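Glutathione S-transferase family protein (PDB 3PR8) is a dimeric glutathione transferase that probably conjugates reduced glutathione to a wide range of exogenous and endogenous hydrophobic electrophiles. Local coordinates at residues S11-M16 against I101-R106; V31-G36 against G48-L53; V44-K49 against F59-S64. All blocks are in the same frame, centred on the assembly; numbering follows the deposited sequence.

Interaction 1: residues S11-M16 against I101-R106. With GSH (glutathione), chain E.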
loop_
_atom_site.group_PDB
_atom_site.type_symbol
_atom_site.label_atom_id
_atom_site.label_comp_id
_atom_site.label_asym_id
_atom_site.label_seq_id
_atom_site.Cartn_x
_atom_site.Cartn_y
_atom_site.Cartn_z
ATOM N N SER A 11 -8.176 -8.160 14.872
ATOM C CA SER A 11 -7.549 -7.598 13.663
ATOM C C SER A 11 -6.374 -6.667 13.999
ATOM O O SER A 11 -6.517 -5.705 14.755
ATOM C CB SER A 11 -8.564 -6.822 12.793
ATOM O OG SER A 11 -7.825 -6.081 11.806
ATOM N N ASN A 12 -5.212 -6.940 13.427
ATOM C CA ASN A 12 -4.078 -6.073 13.700
ATOM C C ASN A 12 -4.246 -4.682 13.099
ATOM O O ASN A 12 -3.924 -3.680 13.730
ATOM C CB ASN A 12 -2.749 -6.720 13.304
ATOM C CG ASN A 12 -2.643 -7.044 11.810
ATOM O OD1 ASN A 12 -3.645 -7.271 11.131
ATOM N ND2 ASN A 12 -1.400 -7.070 11.301
ATOM N N TYR A 13 -4.777 -4.611 11.875
ATOM C CA TYR A 13 -5.002 -3.326 11.213
ATOM C C TYR A 13 -6.048 -2.498 11.998
ATOM O O TYR A 13 -5.944 -1.271 12.092
ATOM C CB TYR A 13 -5.473 -3.570 9.768
ATOM C CG TYR A 13 -4.371 -3.962 8.765
ATOM C CD1 TYR A 13 -3.593 -2.992 8.114
ATOM C CD2 TYR A 13 -4.155 -5.303 8.447
ATOM C CE1 TYR A 13 -2.595 -3.359 7.184
ATOM C CE2 TYR A 13 -3.174 -5.677 7.513
ATOM C CZ TYR A 13 -2.422 -4.701 6.883
ATOM O OH TYR A 13 -1.438 -5.039 5.978
ATOM N N TYR A 14 -7.072 -3.183 12.547
ATOM C CA TYR A 14 -8.070 -2.505 13.400
ATOM C C TYR A 14 -7.396 -1.926 14.640
ATOM O O TYR A 14 -7.615 -0.767 14.984
ATOM C CB TYR A 14 -9.181 -3.482 13.780
ATOM C CG TYR A 14 -10.240 -3.011 14.767
ATOM C CD1 TYR A 14 -11.416 -2.461 14.324
ATOM C CD2 TYR A 14 -10.087 -3.213 16.143
ATOM C CE1 TYR A 14 -12.414 -2.077 15.218
ATOM C CE2 TYR A 14 -11.077 -2.823 17.047
ATOM C CZ TYR A 14 -12.234 -2.268 16.569
ATOM O OH TYR A 14 -13.234 -1.913 17.415
ATOM N N ASN A 15 -6.537 -2.711 15.286
ATOM C CA ASN A 15 -5.872 -2.229 16.495
ATOM C C ASN A 15 -4.938 -1.028 16.263
ATOM O O ASN A 15 -4.746 -0.178 17.154
ATOM C CB ASN A 15 -5.140 -3.404 17.195
ATOM C CG ASN A 15 -6.119 -4.331 17.921
ATOM O OD1 ASN A 15 -7.185 -3.891 18.349
ATOM N ND2 ASN A 15 -5.754 -5.594 18.075
HETATM N N MSE A 16 -4.387 -0.913 15.053
HETATM C CA MSE A 16 -3.588 0.267 14.693
HETATM C C MSE A 16 -4.426 1.529 14.748
HETATM O O MSE A 16 -3.982 2.548 15.295
HETATM C CB MSE A 16 -2.981 0.126 13.294
HETATM C CG MSE A 16 -2.038 -1.059 13.093
HETATM SE SE MSE A 16 -1.576 -1.311 11.198
HETATM C CE MSE A 16 -0.907 -3.162 11.421
ATOM N N ILE A 101 6.514 -6.269 4.968
ATOM C CA ILE A 101 6.526 -7.140 6.165
ATOM C C ILE A 101 5.123 -7.692 6.443
ATOM O O ILE A 101 4.941 -8.902 6.454
ATOM C CB ILE A 101 7.096 -6.422 7.420
ATOM C CG1 ILE A 101 8.591 -6.102 7.189
ATOM C CG2 ILE A 101 6.924 -7.293 8.655
ATOM C CD1 ILE A 101 9.205 -5.152 8.203
ATOM N N GLU A 102 4.134 -6.820 6.664
ATOM C CA GLU A 102 2.810 -7.319 7.031
ATOM C C GLU A 102 2.234 -8.246 5.949
ATOM O O GLU A 102 1.790 -9.363 6.240
ATOM C CB GLU A 102 1.832 -6.181 7.387
ATOM C CG GLU A 102 0.768 -6.637 8.455
ATOM C CD GLU A 102 -0.333 -7.565 7.933
ATOM O OE1 GLU A 102 -0.707 -7.444 6.748
ATOM O OE2 GLU A 102 -0.860 -8.403 8.731
ATOM N N LEU A 103 2.203 -7.783 4.694
ATOM C CA LEU A 103 1.497 -8.583 3.684
ATOM C C LEU A 103 2.178 -9.909 3.415
ATOM O O LEU A 103 1.495 -10.937 3.312
ATOM C CB LEU A 103 1.249 -7.790 2.393
ATOM C CG LEU A 103 0.251 -6.629 2.528
ATOM C CD1 LEU A 103 0.083 -5.894 1.165
ATOM C CD2 LEU A 103 -1.092 -7.125 3.027
ATOM N N PRO A 104 3.530 -9.930 3.331
ATOM C CA PRO A 104 4.122 -11.266 3.149
ATOM C C PRO A 104 3.908 -12.201 4.356
ATOM O O PRO A 104 3.655 -13.389 4.171
ATOM C CB PRO A 104 5.621 -10.984 2.899
ATOM C CG PRO A 104 5.844 -9.546 3.243
ATOM C CD PRO A 104 4.519 -8.837 3.215
ATOM N N ALA A 105 4.019 -11.685 5.579
ATOM C CA ALA A 105 3.790 -12.518 6.780
ATOM C C ALA A 105 2.368 -13.072 6.744
ATOM O O ALA A 105 2.129 -14.262 7.043
ATOM C CB ALA A 105 3.996 -11.719 8.045
ATOM N N ARG A 106 1.436 -12.218 6.322
ATOM C CA ARG A 106 0.019 -12.560 6.262
ATOM C C ARG A 106 -0.261 -13.768 5.340
ATOM O O ARG A 106 -1.270 -14.495 5.519
ATOM C CB ARG A 106 -0.772 -11.345 5.754
ATOM C CG ARG A 106 -2.273 -11.583 5.599
ATOM C CD ARG A 106 -2.990 -10.243 5.349
ATOM N NE ARG A 106 -3.002 -9.485 6.602
ATOM C CZ ARG A 106 -3.918 -9.629 7.554
ATOM N NH1 ARG A 106 -3.808 -8.934 8.680
ATOM N NH2 ARG A 106 -4.932 -10.473 7.399
HETATM N N1 GSH E . -5.410 -3.186 2.994
HETATM C CA1 GSH E . -6.270 -3.346 4.159
HETATM C C1 GSH E . -5.921 -2.268 5.142
HETATM O O11 GSH E . -6.711 -1.897 6.086
HETATM O O12 GSH E . -4.799 -1.765 5.002
HETATM C CB1 GSH E . -5.992 -4.740 4.742
HETATM C CG1 GSH E . -6.595 -4.946 6.122
HETATM C CD1 GSH E . -6.848 -6.412 6.367
HETATM O OE1 GSH E . -6.255 -7.404 5.559
HETATM N N2 GSH E . -7.684 -6.715 7.360
HETATM C CA2 GSH E . -7.989 -8.116 7.637
HETATM C C2 GSH E . -9.267 -8.530 6.974
HETATM O O2 GSH E . -10.136 -7.528 6.565
HETATM C CB2 GSH E . -8.146 -8.334 9.130
HETATM S SG2 GSH E . -6.611 -7.945 9.993
HETATM N N3 GSH E . -9.515 -9.832 6.811
HETATM C CA3 GSH E . -10.824 -10.301 6.370
HETATM C C3 GSH E . -10.903 -10.588 4.887
HETATM O O31 GSH E . -11.953 -11.077 4.413
HETATM O O32 GSH E . -9.940 -10.346 4.118
#
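The Tyr13 ring meets Arg106 NE at its edge, in plane, while its two faces carry the CE methyl of Met16, present as selenomethionine, and CG1 of glutathione, 3.4 Å from Tyr13 CD2. The guanidinium of Arg106 in turn has glutathione OE1 over its centre and Asn12 at its edge. This is the interdomain wall of the glutathione site in the glutathione transferase fold, where the first helix of the thioredoxin-like domain faces helix 84-106 of the all-helical domain. The axes of helix segments 12-16 and 101-106 pass 13.6 Å apart, so long polar side chains span the gap. Glu102 gathers them. Tyr13 OH gives OE1 of Glu102 a 2.6 Å hydrogen bond, and Asn12 ND2 reaches Glu102 OE2 at 2.9 Å, both from above the carboxylate plane. With CG opposite the backbone N (chi1 178°) and a bend at chi3, Arg106 takes the same carboxylate side-on, NE to OE1 and NH1 to OE2. A leucine in place of Glu102 would probably leave the Arg106 charge and the Tyr13 hydroxyl without their mate, and Asn12 ND2 holding Phe161 O but no carboxylate. Asn12 also donates to Phe161 O, while Arg106 NH1 stands 3.2 Å from glutathione SG2.

Interaction 2: residues V31-G36 against G48-L53. With GSH (glutathione), chain E.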
loop_
_atom_site.group_PDB
_atom_site.type_symbol
_atom_site.label_atom_id
_atom_site.label_comp_id
_atom_site.label_asym_id
_atom_site.label_seq_id
_atom_site.Cartn_x
_atom_site.Cartn_y
_atom_site.Cartn_z
ATOM N N VAL A 31 -17.758 -1.012 16.500
ATOM C CA VAL A 31 -18.823 -1.841 15.944
ATOM C C VAL A 31 -18.201 -3.125 15.445
ATOM O O VAL A 31 -17.288 -3.099 14.600
ATOM C CB VAL A 31 -19.516 -1.160 14.732
ATOM C CG1 VAL A 31 -20.650 -2.080 14.162
ATOM C CG2 VAL A 31 -20.055 0.208 15.128
ATOM N N THR A 32 -18.680 -4.247 15.962
ATOM C CA THR A 32 -18.153 -5.561 15.565
ATOM C C THR A 32 -18.505 -5.832 14.094
ATOM O O THR A 32 -19.667 -5.882 13.728
ATOM C CB THR A 32 -18.713 -6.677 16.461
ATOM O OG1 THR A 32 -18.499 -6.349 17.848
ATOM C CG2 THR A 32 -18.073 -8.062 16.131
ATOM N N PHE A 33 -17.481 -6.054 13.273
ATOM C CA PHE A 33 -17.668 -6.259 11.846
ATOM C C PHE A 33 -16.476 -7.063 11.357
ATOM O O PHE A 33 -15.354 -6.701 11.666
ATOM C CB PHE A 33 -17.723 -4.881 11.189
ATOM C CG PHE A 33 -17.635 -4.905 9.676
ATOM C CD1 PHE A 33 -18.640 -5.478 8.928
ATOM C CD2 PHE A 33 -16.563 -4.297 9.023
ATOM C CE1 PHE A 33 -18.582 -5.472 7.519
ATOM C CE2 PHE A 33 -16.491 -4.290 7.618
ATOM C CZ PHE A 33 -17.512 -4.876 6.874
ATOM N N TYR A 34 -16.713 -8.176 10.657
ATOM C CA TYR A 34 -15.607 -9.062 10.262
ATOM C C TYR A 34 -15.264 -8.912 8.778
ATOM O O TYR A 34 -14.369 -9.598 8.266
ATOM C CB TYR A 34 -15.930 -10.537 10.556
ATOM C CG TYR A 34 -16.041 -10.815 12.029
ATOM C CD1 TYR A 34 -14.891 -10.965 12.822
ATOM C CD2 TYR A 34 -17.292 -10.900 12.634
ATOM C CE1 TYR A 34 -15.009 -11.214 14.205
ATOM C CE2 TYR A 34 -17.426 -11.129 13.997
ATOM C CZ TYR A 34 -16.276 -11.296 14.780
ATOM O OH TYR A 34 -16.426 -11.526 16.144
ATOM N N GLY A 35 -15.985 -8.026 8.106
ATOM C CA GLY A 35 -15.815 -7.834 6.662
ATOM C C GLY A 35 -16.120 -9.081 5.841
ATOM O O GLY A 35 -17.046 -9.827 6.131
ATOM N N GLY A 36 -15.325 -9.309 4.807
ATOM C CA GLY A 36 -15.529 -10.461 3.940
ATOM C C GLY A 36 -16.342 -10.140 2.700
ATOM O O GLY A 36 -16.622 -8.958 2.387
ATOM N N GLY A 48 -13.914 -5.762 1.214
ATOM C CA GLY A 48 -14.262 -6.662 2.308
ATOM C C GLY A 48 -13.269 -6.653 3.461
ATOM O O GLY A 48 -13.288 -7.569 4.300
ATOM N N LYS A 49 -12.436 -5.608 3.513
ATOM C CA LYS A 49 -11.344 -5.487 4.496
ATOM C C LYS A 49 -11.818 -4.759 5.749
ATOM O O LYS A 49 -12.756 -3.961 5.724
ATOM C CB LYS A 49 -10.164 -4.675 3.919
ATOM C CG LYS A 49 -9.516 -5.232 2.623
ATOM C CD LYS A 49 -8.916 -6.592 2.860
ATOM C CE LYS A 49 -8.261 -7.122 1.615
ATOM N NZ LYS A 49 -7.774 -8.499 1.783
ATOM N N VAL A 50 -11.119 -5.032 6.838
ATOM C CA VAL A 50 -11.338 -4.388 8.107
ATOM C C VAL A 50 -10.020 -3.642 8.394
ATOM O O VAL A 50 -8.958 -4.138 8.053
ATOM C CB VAL A 50 -11.574 -5.521 9.151
ATOM C CG1 VAL A 50 -11.106 -5.112 10.537
ATOM C CG2 VAL A 50 -13.038 -6.042 9.066
ATOM N N PRO A 51 -10.055 -2.460 9.021
ATOM C CA PRO A 51 -11.131 -1.688 9.621
ATOM C C PRO A 51 -11.800 -0.739 8.625
ATOM O O PRO A 51 -11.274 -0.479 7.528
ATOM C CB PRO A 51 -10.410 -0.884 10.694
ATOM C CG PRO A 51 -9.031 -0.620 10.054
ATOM C CD PRO A 51 -8.729 -1.868 9.300
ATOM N N VAL A 52 -12.959 -0.222 9.016
ATOM C CA VAL A 52 -13.625 0.839 8.279
ATOM C C VAL A 52 -13.962 1.934 9.279
ATOM O O VAL A 52 -14.374 1.637 10.400
ATOM C CB VAL A 52 -14.913 0.331 7.590
ATOM C CG1 VAL A 52 -15.566 1.462 6.796
ATOM C CG2 VAL A 52 -14.577 -0.769 6.621
ATOM N N LEU A 53 -13.788 3.189 8.885
ATOM C CA LEU A 53 -14.157 4.319 9.739
ATOM C C LEU A 53 -15.416 4.934 9.175
ATOM O O LEU A 53 -15.442 5.313 8.002
ATOM C CB LEU A 53 -13.042 5.365 9.769
ATOM C CG LEU A 53 -13.241 6.573 10.726
ATOM C CD1 LEU A 53 -13.076 6.171 12.201
ATOM C CD2 LEU A 53 -12.283 7.679 10.389
HETATM N N1 GSH E . -5.410 -3.186 2.994
HETATM C CA1 GSH E . -6.270 -3.346 4.159
HETATM C C1 GSH E . -5.921 -2.268 5.142
HETATM O O11 GSH E . -6.711 -1.897 6.086
HETATM O O12 GSH E . -4.799 -1.765 5.002
HETATM C CB1 GSH E . -5.992 -4.740 4.742
HETATM C CG1 GSH E . -6.595 -4.946 6.122
HETATM C CD1 GSH E . -6.848 -6.412 6.367
HETATM O OE1 GSH E . -6.255 -7.404 5.559
HETATM N N2 GSH E . -7.684 -6.715 7.360
HETATM C CA2 GSH E . -7.989 -8.116 7.637
HETATM C C2 GSH E . -9.267 -8.530 6.974
HETATM O O2 GSH E . -10.136 -7.528 6.565
HETATM C CB2 GSH E . -8.146 -8.334 9.130
HETATM S SG2 GSH E . -6.611 -7.945 9.993
HETATM N N3 GSH E . -9.515 -9.832 6.811
HETATM C CA3 GSH E . -10.824 -10.301 6.370
HETATM C C3 GSH E . -10.903 -10.588 4.887
HETATM O O31 GSH E . -11.953 -11.077 4.413
HETATM O O32 GSH E . -9.940 -10.346 4.118
#
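Phe33 lays its ring past the side chain of Val50, the two sliding by in opposite directions, with Phe33 CD2 3.9 Å from Val50 CG2. The neighbouring ring atom CE2 of Phe33 reaches Val52 CG2 at 4.1 Å. With CG anti to the backbone N (chi1 168°), the ring is turned alongside the following residues, and Gly35 N lies over the centre of one face. Val50 CG2 wedges further in, 3.5 Å from Phe33 O. Beyond this apolar patch the backbones join directly: Gly36 N donates to Gly48 O over 2.7 Å. Glycines are needed here, since a CB on Gly35 would run into Gly48 O and one on Gly48 into Gly36 O. The two segments flank the glutathione site of a thioredoxin-like domain, whose hallmark is the cis-proline loop: a cis peptide precedes Pro51, and just before it Val50 pairs with the peptide ligand as a strand would. Val50 N donates to glutathione O2 at 2.7 Å, and glutathione N2 returns a bond to Val50 O at 3.0 Å. Lys49 CB turns away from residues 31-36, and the aliphatic chain runs beside the ligand, with Lys49 NZ 3.7 Å from glutathione O32.

Interaction 3: residues V44-K49 against F59-S64. With GSH (glutathione), chain E.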
loop_
_atom_site.group_PDB
_atom_site.type_symbol
_atom_site.label_atom_id
_atom_site.label_comp_id
_atom_site.label_asym_id
_atom_site.label_seq_id
_atom_site.Cartn_x
_atom_site.Cartn_y
_atom_site.Cartn_z
ATOM N N VAL A 44 -20.204 -1.986 2.972
ATOM C CA VAL A 44 -19.537 -1.181 4.000
ATOM C C VAL A 44 -18.080 -0.960 3.625
ATOM O O VAL A 44 -17.549 0.144 3.766
ATOM C CB VAL A 44 -19.629 -1.845 5.376
ATOM C CG1 VAL A 44 -18.854 -1.042 6.413
ATOM C CG2 VAL A 44 -21.114 -1.925 5.796
ATOM N N SER A 45 -17.448 -2.030 3.154
ATOM C CA SER A 45 -16.021 -2.026 2.852
ATOM C C SER A 45 -15.819 -2.669 1.478
ATOM O O SER A 45 -16.075 -3.849 1.339
ATOM C CB SER A 45 -15.290 -2.885 3.875
ATOM O OG SER A 45 -13.899 -2.606 3.857
ATOM N N PRO A 46 -15.340 -1.900 0.490
ATOM C CA PRO A 46 -15.442 -2.290 -0.923
ATOM C C PRO A 46 -14.639 -3.505 -1.361
ATOM O O PRO A 46 -14.962 -4.063 -2.398
ATOM C CB PRO A 46 -14.965 -1.042 -1.689
ATOM C CG PRO A 46 -14.835 0.051 -0.667
ATOM C CD PRO A 46 -14.708 -0.582 0.676
ATOM N N ARG A 47 -13.595 -3.877 -0.602
ATOM C CA ARG A 47 -12.786 -5.072 -0.861
ATOM C C ARG A 47 -13.022 -6.103 0.272
ATOM O O ARG A 47 -12.405 -7.182 0.293
ATOM C CB ARG A 47 -11.279 -4.699 -1.004
ATOM C CG ARG A 47 -10.301 -5.892 -1.342
ATOM C CD ARG A 47 -10.587 -6.553 -2.716
ATOM N NE ARG A 47 -9.704 -7.703 -3.021
ATOM C CZ ARG A 47 -9.893 -8.938 -2.540
ATOM N NH1 ARG A 47 -10.896 -9.164 -1.705
ATOM N NH2 ARG A 47 -9.081 -9.942 -2.882
ATOM N N GLY A 48 -13.914 -5.762 1.214
ATOM C CA GLY A 48 -14.262 -6.662 2.308
ATOM C C GLY A 48 -13.269 -6.653 3.461
ATOM O O GLY A 48 -13.288 -7.569 4.300
ATOM N N LYS A 49 -12.436 -5.608 3.513
ATOM C CA LYS A 49 -11.344 -5.487 4.496
ATOM C C LYS A 49 -11.818 -4.759 5.749
ATOM O O LYS A 49 -12.756 -3.961 5.724
ATOM C CB LYS A 49 -10.164 -4.675 3.919
ATOM C CG LYS A 49 -9.516 -5.232 2.623
ATOM C CD LYS A 49 -8.916 -6.592 2.860
ATOM C CE LYS A 49 -8.261 -7.122 1.615
ATOM N NZ LYS A 49 -7.774 -8.499 1.783
ATOM N N PHE A 59 -18.315 6.090 4.762
ATOM C CA PHE A 59 -17.279 5.131 5.183
ATOM C C PHE A 59 -15.945 5.352 4.475
ATOM O O PHE A 59 -15.906 5.655 3.261
ATOM C CB PHE A 59 -17.706 3.716 4.840
ATOM C CG PHE A 59 -18.889 3.209 5.628
ATOM C CD1 PHE A 59 -18.758 2.880 6.971
ATOM C CD2 PHE A 59 -20.115 2.998 5.001
ATOM C CE1 PHE A 59 -19.836 2.383 7.679
ATOM C CE2 PHE A 59 -21.205 2.496 5.712
ATOM C CZ PHE A 59 -21.058 2.185 7.047
ATOM N N LEU A 60 -14.854 5.129 5.216
ATOM C CA LEU A 60 -13.511 5.116 4.645
ATOM C C LEU A 60 -12.848 3.812 5.057
ATOM O O LEU A 60 -12.884 3.473 6.242
ATOM C CB LEU A 60 -12.661 6.248 5.213
ATOM C CG LEU A 60 -12.507 7.622 4.592
ATOM C CD1 LEU A 60 -11.407 8.324 5.365
ATOM C CD2 LEU A 60 -12.129 7.486 3.075
ATOM N N SER A 61 -12.217 3.105 4.112
ATOM C CA SER A 61 -11.553 1.850 4.408
ATOM C C SER A 61 -10.054 2.044 4.188
ATOM O O SER A 61 -9.649 3.085 3.718
ATOM C CB SER A 61 -12.096 0.707 3.519
ATOM O OG SER A 61 -11.641 0.844 2.178
ATOM N N GLU A 62 -9.248 1.049 4.560
ATOM C CA GLU A 62 -7.765 1.080 4.386
ATOM C C GLU A 62 -7.095 1.815 5.557
ATOM O O GLU A 62 -7.218 3.042 5.717
ATOM C CB GLU A 62 -7.319 1.678 3.038
ATOM C CG GLU A 62 -7.779 0.894 1.794
ATOM C CD GLU A 62 -7.240 -0.544 1.718
ATOM O OE1 GLU A 62 -6.098 -0.840 2.190
ATOM O OE2 GLU A 62 -7.970 -1.384 1.150
ATOM N N THR A 63 -6.406 1.042 6.407
ATOM C CA THR A 63 -5.785 1.611 7.603
ATOM C C THR A 63 -4.954 2.846 7.323
ATOM O O THR A 63 -5.080 3.868 8.008
ATOM C CB THR A 63 -4.929 0.522 8.325
ATOM O OG1 THR A 63 -5.825 -0.460 8.849
ATOM C CG2 THR A 63 -4.142 1.138 9.488
ATOM N N SER A 64 -4.085 2.780 6.317
ATOM C CA SER A 64 -3.199 3.923 6.042
ATOM C C SER A 64 -3.986 5.179 5.700
ATOM O O SER A 64 -3.632 6.291 6.118
ATOM C CB SER A 64 -2.207 3.587 4.922
ATOM O OG SER A 64 -2.935 3.258 3.748
HETATM N N1 GSH E . -5.410 -3.186 2.994
HETATM C CA1 GSH E . -6.270 -3.346 4.159
HETATM C C1 GSH E . -5.921 -2.268 5.142
HETATM O O11 GSH E . -6.711 -1.897 6.086
HETATM O O12 GSH E . -4.799 -1.765 5.002
HETATM C CB1 GSH E . -5.992 -4.740 4.742
HETATM C CG1 GSH E . -6.595 -4.946 6.122
HETATM C CD1 GSH E . -6.848 -6.412 6.367
HETATM O OE1 GSH E . -6.255 -7.404 5.559
HETATM N N2 GSH E . -7.684 -6.715 7.360
HETATM C CA2 GSH E . -7.989 -8.116 7.637
HETATM C C2 GSH E . -9.267 -8.530 6.974
HETATM O O2 GSH E . -10.136 -7.528 6.565
HETATM C CB2 GSH E . -8.146 -8.334 9.130
HETATM S SG2 GSH E . -6.611 -7.945 9.993
HETATM N N3 GSH E . -9.515 -9.832 6.811
HETATM C CA3 GSH E . -10.824 -10.301 6.370
HETATM C C3 GSH E . -10.903 -10.588 4.887
HETATM O O31 GSH E . -11.953 -11.077 4.413
HETATM O O32 GSH E . -9.940 -10.346 4.118
#
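Val44 sets its methyl CG1 over one face of the Phe59 ring, a CH-pi contact 3.9 Å from CG1 to the ring centroid and only 15° off the ring normal. CG1 is anti to the backbone N of Val44 (chi1 176°), which turns this branch onto the aromatic face, slightly off-centre toward CE1. The carbonyl of Val44 adds to the fit, its O resting 3.7 Å from Phe59 CB. Farther along, small side chains meet: Ser45 OG lies 3.8 Å from Ser61 CB, and Pro46 CD touches Ser61 OG. No hydrogen bond crosses between the segments; the direct contacts are van der Waals and CH-pi.

What holds the loop in shape lies a step outward. Ser45 and Gly48 bound a type I beta turn, and Ser45 OG donates to Lys49 O over 2.6 Å, on a lone pair in the carbonyl plane, tying the start of the turn to the residue after it. On the strand side, Phe59 meets Tyr6 edge-to-face, while Ser61 OG bonds to Glu92 of the second subunit. Pro46 O is likewise gripped by Arg139 and Thr136 of that subunit, placing the loop at the dimer interface.

At the ligand end, Glu62 OE1 accepts from glutathione N1 at 2.6 Å and also forms a salt bridge with Lys95 of the second subunit, which probably helps keep the carboxylate ionised. Thr63 N donates to the ligand carboxylate oxygen O11 at 3.0 Å, and Thr63 OG1 reaches the same oxygen at 3.2 Å. An acidic residue followed by a hydroxyl residue, at the start of a helix just after the last sheet strand, is the way glutathione transferases of this fold commonly hold the gamma-glutamyl end of glutathione.

In the fold
The three contacts surround one glutathione, meeting overlapping portions of it. Interaction 1 borders the thiol and the gamma-glutamyl arm, interaction 2 aligns the peptide backbone at the cysteine, and interaction 3 receives the gamma-glutamyl amino and carboxylate groups. Interactions 2 and 3 have centres 7 Å apart, share Gly48 and Lys49, and meet through neighbouring strands, with Leu53 N 2.8 Å from Leu60 O. Interaction 1 lies 14 Å from the centre of either, yet touches both: Tyr13 CB is 3.7 Å from Pro51 CD and 3.3 Å from Thr63 OG1. The cis-proline loop therefore lies next to both the first helix and the start of helix 63-73.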